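Local structure of tRNA uridine(34) acetyltransferase (Methanocaldococcus infernus, 6IA8) at residues D113-L116 with Q117-R121; S262-E265 with M266-M270; G295-L298 with Y299-K303; E355-Y358 with K359-K363. The protein catalyses formation of 5-carboxymethyluridine at the wobble position 34 of tRNAs, using acetyl-CoA, S-adenosyl-L-methionine and a [4Fe-4S] cluster. All blocks are in the same frame, centred on the assembly; numbering follows the deposited sequence.

All four contacts are local, each made within one helix, a different helix in every case. Contacts 1, 2 and 3 are N-caps: an aspartate, a serine and a threonine each turn a side-chain oxygen back onto the opening turn. Contact 1 is partly buried against strand 63-68 and helix 149-164, and buries a proline, a glutamine and a threonine. Contacts 2 and 3 lie at the surface, their centres about 21 Å apart, and add to a hydroxyl cap a buried aspartate (contact 2) or a methionine packed by a leucine and a glutamate (contact 3). Contact 4, mid-helix and partly buried, has no cap but a salt bridge and a tyrosine-glutamate overlap. Contacts 2 and 4 both touch helix 312-325.

Contact 1: residues D113-L116 with Q117-R121; sequences DPYL and QTRAR
Asp-113 O receives Gln-117 N at 3.1 Å, the first of four successive i to i+4 backbone bonds that wind residues 113-120 into the opening turns of helix 114-127. Asp-113 is the N-cap: its OD1 takes the amide of Leu-116 at 3.2 Å, from above the carboxylate plane, and more weakly that of Tyr-115. Proline suits the next position, since the first turn does not need its missing N-H. The extended Gln-117 side chain runs back along the helix start, where NE2 adds a weak bond to Asp-113 O, while its OE1 accepts from the backbone of Met-68. Thr-118 holds Pro-114 O twice, OG1 at 2.9 Å and the backbone N at 3.1 Å, reaching it from opposite faces of the carbonyl plane. The hydroxyl gets there because OG1 sits beside its own backbone N (chi1 -59°); this satisfies the hydroxyl of a buried residue within its own turn. A valine here, with a methyl in place of the hydroxyl, would probably leave Pro-114 O held by the backbone N alone and set an apolar group against that carbonyl. Tyr-115 and Arg-119, both partly exposed, run side by side, CE1 lying 4.0 Å from Arg-119 CB, with ring and guanidinium planes 25° apart; the guanidinium leads away from the turn, near a bound sulfate and in a long, weak ion pair with Glu-123. Inward, Gln-117 and Thr-118 pack on Val-67 of strand 63-68, an edge strand of the parallel sheet, while Pro-114 lies on Trp-154 and Thr-118 on Cys-159 of the neighbouring helix 149-164.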
loop_
_atom_site.group_PDB
_atom_site.type_symbol
_atom_site.label_atom_id
_atom_site.label_comp_id
_atom_site.label_asym_id
_atom_site.label_seq_id
_atom_site.Cartn_x
_atom_site.Cartn_y
_atom_site.Cartn_z
ATOM N N ASP A 113 18.510 -12.827 -8.206
ATOM C CA ASP A 113 18.992 -11.803 -9.120
ATOM C C ASP A 113 17.866 -10.800 -9.352
ATOM O O ASP A 113 16.776 -11.198 -9.788
ATOM C CB ASP A 113 19.447 -12.437 -10.421
ATOM C CG ASP A 113 20.090 -11.435 -11.378
ATOM O OD1 ASP A 113 19.505 -10.369 -11.640
ATOM O OD2 ASP A 113 21.194 -11.741 -11.885
ATOM N N PRO A 114 18.074 -9.508 -9.091
ATOM C CA PRO A 114 16.963 -8.553 -9.281
ATOM C C PRO A 114 16.502 -8.443 -10.722
ATOM O O PRO A 114 15.294 -8.353 -10.987
ATOM C CB PRO A 114 17.537 -7.216 -8.765
ATOM C CG PRO A 114 19.032 -7.371 -8.886
ATOM C CD PRO A 114 19.300 -8.853 -8.600
ATOM N N TYR A 115 17.437 -8.433 -11.669
ATOM C CA TYR A 115 17.058 -8.293 -13.069
ATOM C C TYR A 115 16.264 -9.506 -13.535
ATOM O O TYR A 115 15.208 -9.361 -14.162
ATOM C CB TYR A 115 18.300 -8.090 -13.946
ATOM C CG TYR A 115 17.986 -7.813 -15.408
ATOM C CD1 TYR A 115 17.465 -8.811 -16.229
ATOM C CD2 TYR A 115 18.210 -6.569 -15.964
ATOM C CE1 TYR A 115 17.189 -8.581 -17.570
ATOM C CE2 TYR A 115 17.929 -6.323 -17.304
ATOM C CZ TYR A 115 17.413 -7.326 -18.098
ATOM O OH TYR A 115 17.150 -7.095 -19.440
ATOM N N LEU A 116 16.770 -10.713 -13.251
ATOM C CA LEU A 116 16.110 -11.920 -13.732
ATOM C C LEU A 116 14.721 -12.058 -13.127
ATOM O O LEU A 116 13.784 -12.482 -13.807
ATOM C CB LEU A 116 16.959 -13.144 -13.411
ATOM C CG LEU A 116 18.382 -13.131 -13.970
ATOM C CD1 LEU A 116 19.111 -14.417 -13.573
ATOM C CD2 LEU A 116 18.374 -12.967 -15.487
ATOM N N GLN A 117 14.564 -11.714 -11.846
ATOM C CA GLN A 117 13.245 -11.793 -11.224
ATOM C C GLN A 117 12.269 -10.822 -11.887
ATOM O O GLN A 117 11.131 -11.175 -12.215
ATOM C CB GLN A 117 13.359 -11.489 -9.732
ATOM C CG GLN A 117 13.969 -12.609 -8.889
ATOM C CD GLN A 117 14.024 -12.239 -7.437
ATOM O OE1 GLN A 117 13.075 -12.487 -6.684
ATOM N NE2 GLN A 117 15.123 -11.621 -7.032
ATOM N N THR A 118 12.699 -9.586 -12.078
ATOM C CA THR A 118 11.814 -8.600 -12.675
ATOM C C THR A 118 11.461 -8.987 -14.111
ATOM O O THR A 118 10.289 -9.005 -14.502
ATOM C CB THR A 118 12.493 -7.239 -12.615
ATOM O OG1 THR A 118 12.781 -6.883 -11.249
ATOM C CG2 THR A 118 11.584 -6.158 -13.246
ATOM N N ARG A 119 12.469 -9.308 -14.915
ATOM C CA ARG A 119 12.214 -9.709 -16.295
ATOM C C ARG A 119 11.272 -10.911 -16.363
ATOM O O ARG A 119 10.315 -10.926 -17.154
ATOM C CB ARG A 119 13.548 -10.011 -16.989
ATOM C CG ARG A 119 13.427 -10.702 -18.322
ATOM C CD ARG A 119 13.286 -9.742 -19.477
ATOM N NE ARG A 119 13.192 -10.429 -20.770
ATOM C CZ ARG A 119 12.891 -9.817 -21.911
ATOM N NH1 ARG A 119 12.681 -8.507 -21.926
ATOM N NH2 ARG A 119 12.805 -10.511 -23.034
ATOM N N ALA A 120 11.536 -11.942 -15.555
ATOM C CA ALA A 120 10.746 -13.166 -15.652
ATOM C C ALA A 120 9.270 -12.908 -15.334
ATOM O O ALA A 120 8.371 -13.487 -15.960
ATOM C CB ALA A 120 11.328 -14.242 -14.725
ATOM N N ARG A 121 9.004 -12.052 -14.351
ATOM C CA ARG A 121 7.627 -11.742 -13.992
ATOM C C ARG A 121 6.933 -10.973 -15.114
ATOM O O ARG A 121 5.762 -11.223 -15.421
ATOM C CB ARG A 121 7.605 -10.945 -12.682
ATOM C CG ARG A 121 6.207 -10.679 -12.139
ATOM C CD ARG A 121 5.445 -11.952 -11.815
ATOM N NE ARG A 121 4.019 -11.693 -11.620
ATOM C CZ ARG A 121 3.084 -12.636 -11.621
ATOM N NH1 ARG A 121 3.420 -13.904 -11.798
ATOM N NH2 ARG A 121 1.813 -12.313 -11.448
#

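Contact 2: residues S262-E265 with M266-M270; sequences SSIE and MDKKM
Ser-262 OG donates to Asp-267 OD1 at 2.8 Å, meeting it from above the carboxylate plane, 61° out of it. One residue on, Ser-263 caps the helix: its OG accepts the amide of Met-266 at 3.0 Å, and its carbonyl takes Asp-267 N. With chi1 at 70°, the hydroxyl of Ser-263 lies between its own N and carbonyl carbon, turned back over the first turn; serine is small enough to do this. Met-266 spreads its thioether along Ser-262, SD 3.8 Å from OG. Further along, Ile-264 CG2 rests 3.8 Å from CE of the extended Lys-268, and Glu-265 OE2 lies over the aliphatic part of Lys-269, with NZ 4.2 Å away, beyond a salt bridge.

Asp-267 is itself positioned from outside, for OD2 accepts from Tyr-310 OH and Gly-258 N. An asparagine in its place, uncharged and with NH2 at one oxygen position, would probably leave either Ser-262 OG or the Tyr-310 and Gly-258 pair without an acceptor. Ile-264 and Lys-268 face helix 312-325. The whole is a serine N-cap opening the helix of a beta-alpha-beta unit, strand 250-255, helix 264-276 and strand 284-287, within the radical SAM core.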
loop_
_atom_site.group_PDB
_atom_site.type_symbol
_atom_site.label_atom_id
_atom_site.label_comp_id
_atom_site.label_asym_id
_atom_site.label_seq_id
_atom_site.Cartn_x
_atom_site.Cartn_y
_atom_site.Cartn_z
ATOM N N SER A 262 -2.976 -12.892 22.558
ATOM C CA SER A 262 -4.081 -12.055 22.143
ATOM C C SER A 262 -5.404 -12.802 22.316
ATOM O O SER A 262 -5.470 -13.914 22.841
ATOM C CB SER A 262 -3.885 -11.603 20.697
ATOM O OG SER A 262 -4.650 -10.432 20.416
ATOM N N SER A 263 -6.480 -12.174 21.868
ATOM C CA SER A 263 -7.814 -12.747 21.953
ATOM C C SER A 263 -8.668 -12.093 20.880
ATOM O O SER A 263 -8.259 -11.116 20.246
ATOM C CB SER A 263 -8.432 -12.529 23.330
ATOM O OG SER A 263 -8.748 -11.149 23.509
ATOM N N ILE A 264 -9.857 -12.656 20.664
ATOM C CA ILE A 264 -10.775 -12.073 19.692
ATOM C C ILE A 264 -11.072 -10.628 20.063
ATOM O O ILE A 264 -10.960 -9.723 19.231
ATOM C CB ILE A 264 -12.060 -12.914 19.580
ATOM C CG1 ILE A 264 -11.745 -14.246 18.877
ATOM C CG2 ILE A 264 -13.136 -12.150 18.836
ATOM C CD1 ILE A 264 -12.918 -15.225 18.853
ATOM N N GLU A 265 -11.429 -10.383 21.327
ATOM C CA GLU A 265 -11.758 -9.026 21.744
ATOM C C GLU A 265 -10.540 -8.116 21.682
ATOM O O GLU A 265 -10.657 -6.950 21.303
ATOM C CB GLU A 265 -12.341 -9.030 23.153
ATOM C CG GLU A 265 -12.845 -7.664 23.599
ATOM C CD GLU A 265 -13.914 -7.101 22.677
ATOM O OE1 GLU A 265 -14.744 -7.884 22.172
ATOM O OE2 GLU A 265 -13.922 -5.874 22.450
ATOM N N MET A 266 -9.369 -8.614 22.075
ATOM C CA MET A 266 -8.151 -7.819 21.955
ATOM C C MET A 266 -7.864 -7.455 20.498
ATOM O O MET A 266 -7.455 -6.324 20.201
ATOM C CB MET A 266 -6.974 -8.589 22.558
ATOM C CG MET A 266 -5.728 -7.744 22.773
ATOM S SD MET A 266 -4.417 -8.551 23.742
ATOM C CE MET A 266 -5.383 -9.284 25.029
ATOM N N ASP A 267 -8.004 -8.423 19.584
ATOM C CA ASP A 267 -7.799 -8.128 18.168
ATOM C C ASP A 267 -8.794 -7.089 17.658
ATOM O O ASP A 267 -8.419 -6.183 16.909
ATOM C CB ASP A 267 -7.900 -9.409 17.341
ATOM C CG ASP A 267 -6.653 -10.279 17.448
ATOM O OD1 ASP A 267 -5.536 -9.791 17.804
ATOM O OD2 ASP A 267 -6.774 -11.460 17.106
ATOM N N LYS A 268 -10.077 -7.242 17.993
ATOM C CA LYS A 268 -11.075 -6.257 17.585
ATOM C C LYS A 268 -10.710 -4.860 18.078
ATOM O O LYS A 268 -10.835 -3.877 17.334
ATOM C CB LYS A 268 -12.448 -6.669 18.109
ATOM C CG LYS A 268 -13.050 -7.870 17.377
ATOM C CD LYS A 268 -14.428 -8.205 17.920
ATOM C CE LYS A 268 -15.065 -9.353 17.135
ATOM N NZ LYS A 268 -16.386 -9.764 17.709
ATOM N N LYS A 269 -10.273 -4.746 19.334
ATOM C CA LYS A 269 -9.897 -3.439 19.861
ATOM C C LYS A 269 -8.698 -2.877 19.126
ATOM O O LYS A 269 -8.631 -1.662 18.885
ATOM C CB LYS A 269 -9.616 -3.534 21.362
ATOM C CG LYS A 269 -10.893 -3.729 22.192
ATOM C CD LYS A 269 -10.615 -3.673 23.686
ATOM C CE LYS A 269 -11.907 -3.573 24.490
ATOM N NZ LYS A 269 -12.604 -2.273 24.279
ATOM N N MET A 270 -7.758 -3.740 18.731
ATOM C CA MET A 270 -6.613 -3.264 17.965
ATOM C C MET A 270 -7.063 -2.591 16.663
ATOM O O MET A 270 -6.556 -1.524 16.272
ATOM C CB MET A 270 -5.665 -4.432 17.666
ATOM C CG MET A 270 -4.668 -4.113 16.564
ATOM S SD MET A 270 -3.285 -5.304 16.451
ATOM C CE MET A 270 -4.065 -6.749 15.783
#

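Contact 3: residues G295-L298 with Y299-K303; sequences GTEL and YEMWK
A threonine N-cap opens the short helix 297-303, where Thr-296 and Tyr-299 meet across the first turn. Thr-296 OG1 accepts the amide of Tyr-299 at 3.2 Å and is also hydrogen-bonded to Ile-293 O, so one hydroxyl serves both the helix start and the strand 292-293 before it. Its chi1 of 58° sets OG1 between the backbone N and the carbonyl carbon, facing the turn. Thr-296 O takes Glu-300 N at 3.2 Å, and Tyr-299 N only weakly. The tyrosine side chain crosses that of the threonine at about a right angle, its CB 3.7 Å from OG1, and its ring lies obliquely near the backbone N of Gly-295. Glycine suits that place, with phi at 86°, because a CB would be pressed against the carbonyl oxygen before it.

The helix belongs to the radical SAM core and follows the last-but-one strand of the parallel sheet, 284-287, by way of the short strand 292-293. On the side away from the tyrosine, the Glu-297 side chain, bent about its CB-CG bond, crosses Met-301 at about a right angle and brings OE2 to 3.6 Å from its CG, while the same oxygen forms a salt bridge with Arg-304. Leu-298 crosses Met-301 at a slant, CD2 lying 4.2 Å from SD. Both are apolar and flexible enough to pack on Pro-260, and Met-301 is buried. The side chain of Trp-302 leads away from the turn: its indole rests on Val-292 and NE1 bonds to Asp-346.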
loop_
_atom_site.group_PDB
_atom_site.type_symbol
_atom_site.label_atom_id
_atom_site.label_comp_id
_atom_site.label_asym_id
_atom_site.label_seq_id
_atom_site.Cartn_x
_atom_site.Cartn_y
_atom_site.Cartn_z
ATOM N N GLY A 295 10.062 -24.322 12.190
ATOM C CA GLY A 295 11.297 -23.569 12.170
ATOM C C GLY A 295 11.209 -22.134 12.638
ATOM O O GLY A 295 12.206 -21.407 12.533
ATOM N N THR A 296 10.063 -21.704 13.153
ATOM C CA THR A 296 9.895 -20.349 13.654
ATOM C C THR A 296 9.768 -20.354 15.173
ATOM O O THR A 296 9.565 -21.389 15.809
ATOM C CB THR A 296 8.659 -19.682 13.034
ATOM O OG1 THR A 296 7.495 -20.463 13.331
ATOM C CG2 THR A 296 8.807 -19.556 11.529
ATOM N N GLU A 297 9.897 -19.163 15.760
ATOM C CA GLU A 297 9.639 -19.017 17.185
ATOM C C GLU A 297 8.200 -19.390 17.507
ATOM O O GLU A 297 7.934 -20.044 18.515
ATOM C CB GLU A 297 9.942 -17.585 17.632
ATOM C CG GLU A 297 9.550 -17.273 19.071
ATOM C CD GLU A 297 10.304 -18.104 20.096
ATOM O OE1 GLU A 297 11.362 -18.667 19.753
ATOM O OE2 GLU A 297 9.833 -18.200 21.247
ATOM N N LEU A 298 7.255 -18.980 16.661
ATOM C CA LEU A 298 5.866 -19.371 16.869
ATOM C C LEU A 298 5.710 -20.882 16.895
ATOM O O LEU A 298 4.887 -21.410 17.658
ATOM C CB LEU A 298 4.996 -18.767 15.775
ATOM C CG LEU A 298 4.839 -17.252 15.837
ATOM C CD1 LEU A 298 4.152 -16.735 14.578
ATOM C CD2 LEU A 298 4.067 -16.848 17.076
ATOM N N TYR A 299 6.525 -21.601 16.112
ATOM C CA TYR A 299 6.466 -23.055 16.169
ATOM C C TYR A 299 6.936 -23.562 17.529
ATOM O O TYR A 299 6.361 -24.510 18.084
ATOM C CB TYR A 299 7.305 -23.680 15.059
ATOM C CG TYR A 299 7.360 -25.179 15.167
ATOM C CD1 TYR A 299 6.269 -25.952 14.818
ATOM C CD2 TYR A 299 8.491 -25.819 15.636
ATOM C CE1 TYR A 299 6.308 -27.323 14.910
ATOM C CE2 TYR A 299 8.553 -27.204 15.721
ATOM C CZ TYR A 299 7.456 -27.951 15.367
ATOM O OH TYR A 299 7.490 -29.319 15.464
ATOM N N GLU A 300 8.021 -22.984 18.052
ATOM C CA GLU A 300 8.505 -23.394 19.368
ATOM C C GLU A 300 7.437 -23.154 20.434
ATOM O O GLU A 300 7.141 -24.036 21.247
ATOM C CB GLU A 300 9.794 -22.648 19.712
ATOM C CG GLU A 300 11.014 -23.104 18.923
ATOM C CD GLU A 300 11.322 -24.584 19.123
ATOM O OE1 GLU A 300 10.878 -25.408 18.297
ATOM O OE2 GLU A 300 11.999 -24.928 20.115
ATOM N N MET A 301 6.813 -21.972 20.414
ATOM C CA MET A 301 5.736 -21.668 21.353
ATOM C C MET A 301 4.605 -22.675 21.217
ATOM O O MET A 301 4.098 -23.196 22.216
ATOM C CB MET A 301 5.229 -20.241 21.114
ATOM C CG MET A 301 6.328 -19.191 21.237
ATOM S SD MET A 301 5.786 -17.523 20.822
ATOM C CE MET A 301 4.681 -17.191 22.199
ATOM N N TRP A 302 4.205 -22.971 19.975
ATOM C CA TRP A 302 3.158 -23.960 19.741
ATOM C C TRP A 302 3.554 -25.316 20.303
ATOM O O TRP A 302 2.730 -26.002 20.913
ATOM C CB TRP A 302 2.859 -24.052 18.243
ATOM C CG TRP A 302 1.898 -25.130 17.850
ATOM C CD1 TRP A 302 0.530 -25.061 17.872
ATOM C CD2 TRP A 302 2.223 -26.445 17.373
ATOM N NE1 TRP A 302 -0.012 -26.243 17.427
ATOM C CE2 TRP A 302 1.003 -27.104 17.102
ATOM C CE3 TRP A 302 3.423 -27.116 17.121
ATOM C CZ2 TRP A 302 0.954 -28.406 16.613
ATOM C CZ3 TRP A 302 3.369 -28.408 16.635
ATOM C CH2 TRP A 302 2.145 -29.041 16.391
ATOM N N LYS A 303 4.819 -25.700 20.132
ATOM C CA LYS A 303 5.300 -26.986 20.615
ATOM C C LYS A 303 5.188 -27.063 22.130
ATOM O O LYS A 303 4.877 -28.122 22.688
ATOM C CB LYS A 303 6.748 -27.166 20.143
ATOM C CG LYS A 303 7.442 -28.446 20.536
ATOM C CD LYS A 303 8.867 -28.474 19.954
#

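Contact 4: residues E355-Y358 with K359-K363; sequences ELVY and KYMEK
Tyr-358 overlaps Glu-362, one turn on, at an oblique angle, with CE2 3.3 Å from OE2 and the ring and carboxylate planes 43° apart. The ring is brought there by CG standing anti to the backbone N (chi1 -179°), while the glutamate extends beyond CG to reach it. Tyrosine suits this partly exposed place, where its aromatic ring also makes a cation-pi contact with Lys-382. Along the neighbouring line of the helix, Glu-355 and Lys-359 run side by side. Their charges meet in a salt bridge, OE2 to NZ at 3.4 Å, whose hydrogen bond is weak, and Glu-355 OE1 has a further weak bond to Asn-352. Both residues are exposed, where long charged chains fit.

The inward line is apolar: Val-357 CG1 touches Met-361 SD at 3.8 Å, the branched valine being compact and the methionine pliant. Val-357 and Tyr-360 lie against helix 312-325, and Met-361 on Leu-366 and Cys-368. Four i to i+4 backbone bonds, such as Tyr-360 N to Leu-356 O at 2.9 Å, keep these partners in step. Helix 353-364 thus has a largely polar, exposed side, whose salt bridge, with its long and weak hydrogen bond, probably contributes only modestly, and a mainly apolar side that packs inward.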
loop_
_atom_site.group_PDB
_atom_site.type_symbol
_atom_site.label_atom_id
_atom_site.label_comp_id
_atom_site.label_asym_id
_atom_site.label_seq_id
_atom_site.Cartn_x
_atom_site.Cartn_y
_atom_site.Cartn_z
ATOM N N GLU A 355 -13.244 -15.041 0.739
ATOM C CA GLU A 355 -14.610 -15.363 0.348
ATOM C C GLU A 355 -15.441 -15.726 1.570
ATOM O O GLU A 355 -16.626 -15.380 1.652
ATOM C CB GLU A 355 -14.615 -16.522 -0.665
ATOM C CG GLU A 355 -15.984 -16.814 -1.254
ATOM C CD GLU A 355 -16.025 -18.134 -2.013
ATOM O OE1 GLU A 355 -15.044 -18.905 -1.929
ATOM O OE2 GLU A 355 -17.039 -18.402 -2.694
ATOM N N LEU A 356 -14.835 -16.431 2.531
ATOM C CA LEU A 356 -15.564 -16.808 3.735
ATOM C C LEU A 356 -15.942 -15.570 4.534
ATOM O O LEU A 356 -17.040 -15.494 5.100
ATOM C CB LEU A 356 -14.713 -17.767 4.572
ATOM C CG LEU A 356 -14.251 -19.035 3.842
ATOM C CD1 LEU A 356 -13.319 -19.842 4.730
ATOM C CD2 LEU A 356 -15.444 -19.862 3.433
ATOM N N VAL A 357 -15.036 -14.587 4.580
ATOM C CA VAL A 357 -15.311 -13.337 5.274
ATOM C C VAL A 357 -16.457 -12.613 4.599
ATOM O O VAL A 357 -17.367 -12.117 5.265
ATOM C CB VAL A 357 -14.053 -12.453 5.313
ATOM C CG1 VAL A 357 -14.412 -11.038 5.717
ATOM C CG2 VAL A 357 -13.016 -13.057 6.249
ATOM N N TYR A 358 -16.420 -12.530 3.264
ATOM C CA TYR A 358 -17.495 -11.885 2.511
ATOM C C TYR A 358 -18.851 -12.511 2.840
ATOM O O TYR A 358 -19.828 -11.809 3.133
ATOM C CB TYR A 358 -17.185 -11.982 1.009
ATOM C CG TYR A 358 -18.219 -11.334 0.107
ATOM C CD1 TYR A 358 -18.149 -9.979 -0.204
ATOM C CD2 TYR A 358 -19.246 -12.082 -0.458
ATOM C CE1 TYR A 358 -19.089 -9.384 -1.035
ATOM C CE2 TYR A 358 -20.186 -11.495 -1.287
ATOM C CZ TYR A 358 -20.104 -10.152 -1.572
ATOM O OH TYR A 358 -21.039 -9.578 -2.398
ATOM N N LYS A 359 -18.938 -13.841 2.788
ATOM C CA LYS A 359 -20.218 -14.498 3.037
ATOM C C LYS A 359 -20.663 -14.329 4.487
ATOM O O LYS A 359 -21.867 -14.216 4.778
ATOM C CB LYS A 359 -20.107 -15.973 2.671
ATOM C CG LYS A 359 -19.939 -16.215 1.172
ATOM C CD LYS A 359 -19.967 -17.711 0.847
ATOM C CE LYS A 359 -19.854 -17.938 -0.657
ATOM N NZ LYS A 359 -19.844 -19.385 -1.008
ATOM N N TYR A 360 -19.704 -14.318 5.413
ATOM C CA TYR A 360 -20.045 -14.062 6.809
ATOM C C TYR A 360 -20.640 -12.667 6.972
ATOM O O TYR A 360 -21.665 -12.484 7.637
ATOM C CB TYR A 360 -18.807 -14.230 7.681
ATOM C CG TYR A 360 -19.066 -14.087 9.165
ATOM C CD1 TYR A 360 -19.482 -15.166 9.918
ATOM C CD2 TYR A 360 -18.868 -12.872 9.820
ATOM C CE1 TYR A 360 -19.687 -15.049 11.275
ATOM C CE2 TYR A 360 -19.078 -12.751 11.173
ATOM C CZ TYR A 360 -19.496 -13.842 11.895
ATOM O OH TYR A 360 -19.728 -13.720 13.245
ATOM N N MET A 361 -20.026 -11.675 6.342
ATOM C CA MET A 361 -20.531 -10.312 6.428
ATOM C C MET A 361 -21.908 -10.187 5.791
ATOM O O MET A 361 -22.768 -9.460 6.309
ATOM C CB MET A 361 -19.528 -9.361 5.773
ATOM C CG MET A 361 -18.199 -9.264 6.547
ATOM S SD MET A 361 -16.942 -8.163 5.807
ATOM C CE MET A 361 -17.660 -6.559 6.180
ATOM N N GLU A 362 -22.139 -10.879 4.673
ATOM C CA GLU A 362 -23.482 -10.900 4.102
ATOM C C GLU A 362 -24.485 -11.413 5.123
ATOM O O GLU A 362 -25.538 -10.804 5.336
ATOM C CB GLU A 362 -23.531 -11.782 2.848
ATOM C CG GLU A 362 -22.779 -11.256 1.643
ATOM C CD GLU A 362 -22.954 -12.176 0.433
ATOM O OE1 GLU A 362 -22.648 -13.392 0.560
ATOM O OE2 GLU A 362 -23.440 -11.708 -0.630
ATOM N N LYS A 363 -24.189 -12.570 5.723
ATOM C CA LYS A 363 -25.098 -13.201 6.661
ATOM C C LYS A 363 -25.412 -12.267 7.814
ATOM O O LYS A 363 -26.543 -12.238 8.299
ATOM C CB LYS A 363 -24.474 -14.500 7.178
ATOM C CG LYS A 363 -25.348 -15.295 8.135
ATOM C CD LYS A 363 -24.632 -16.614 8.491
ATOM C CE LYS A 363 -25.428 -17.433 9.486
ATOM N NZ LYS A 363 -24.914 -18.829 9.571
#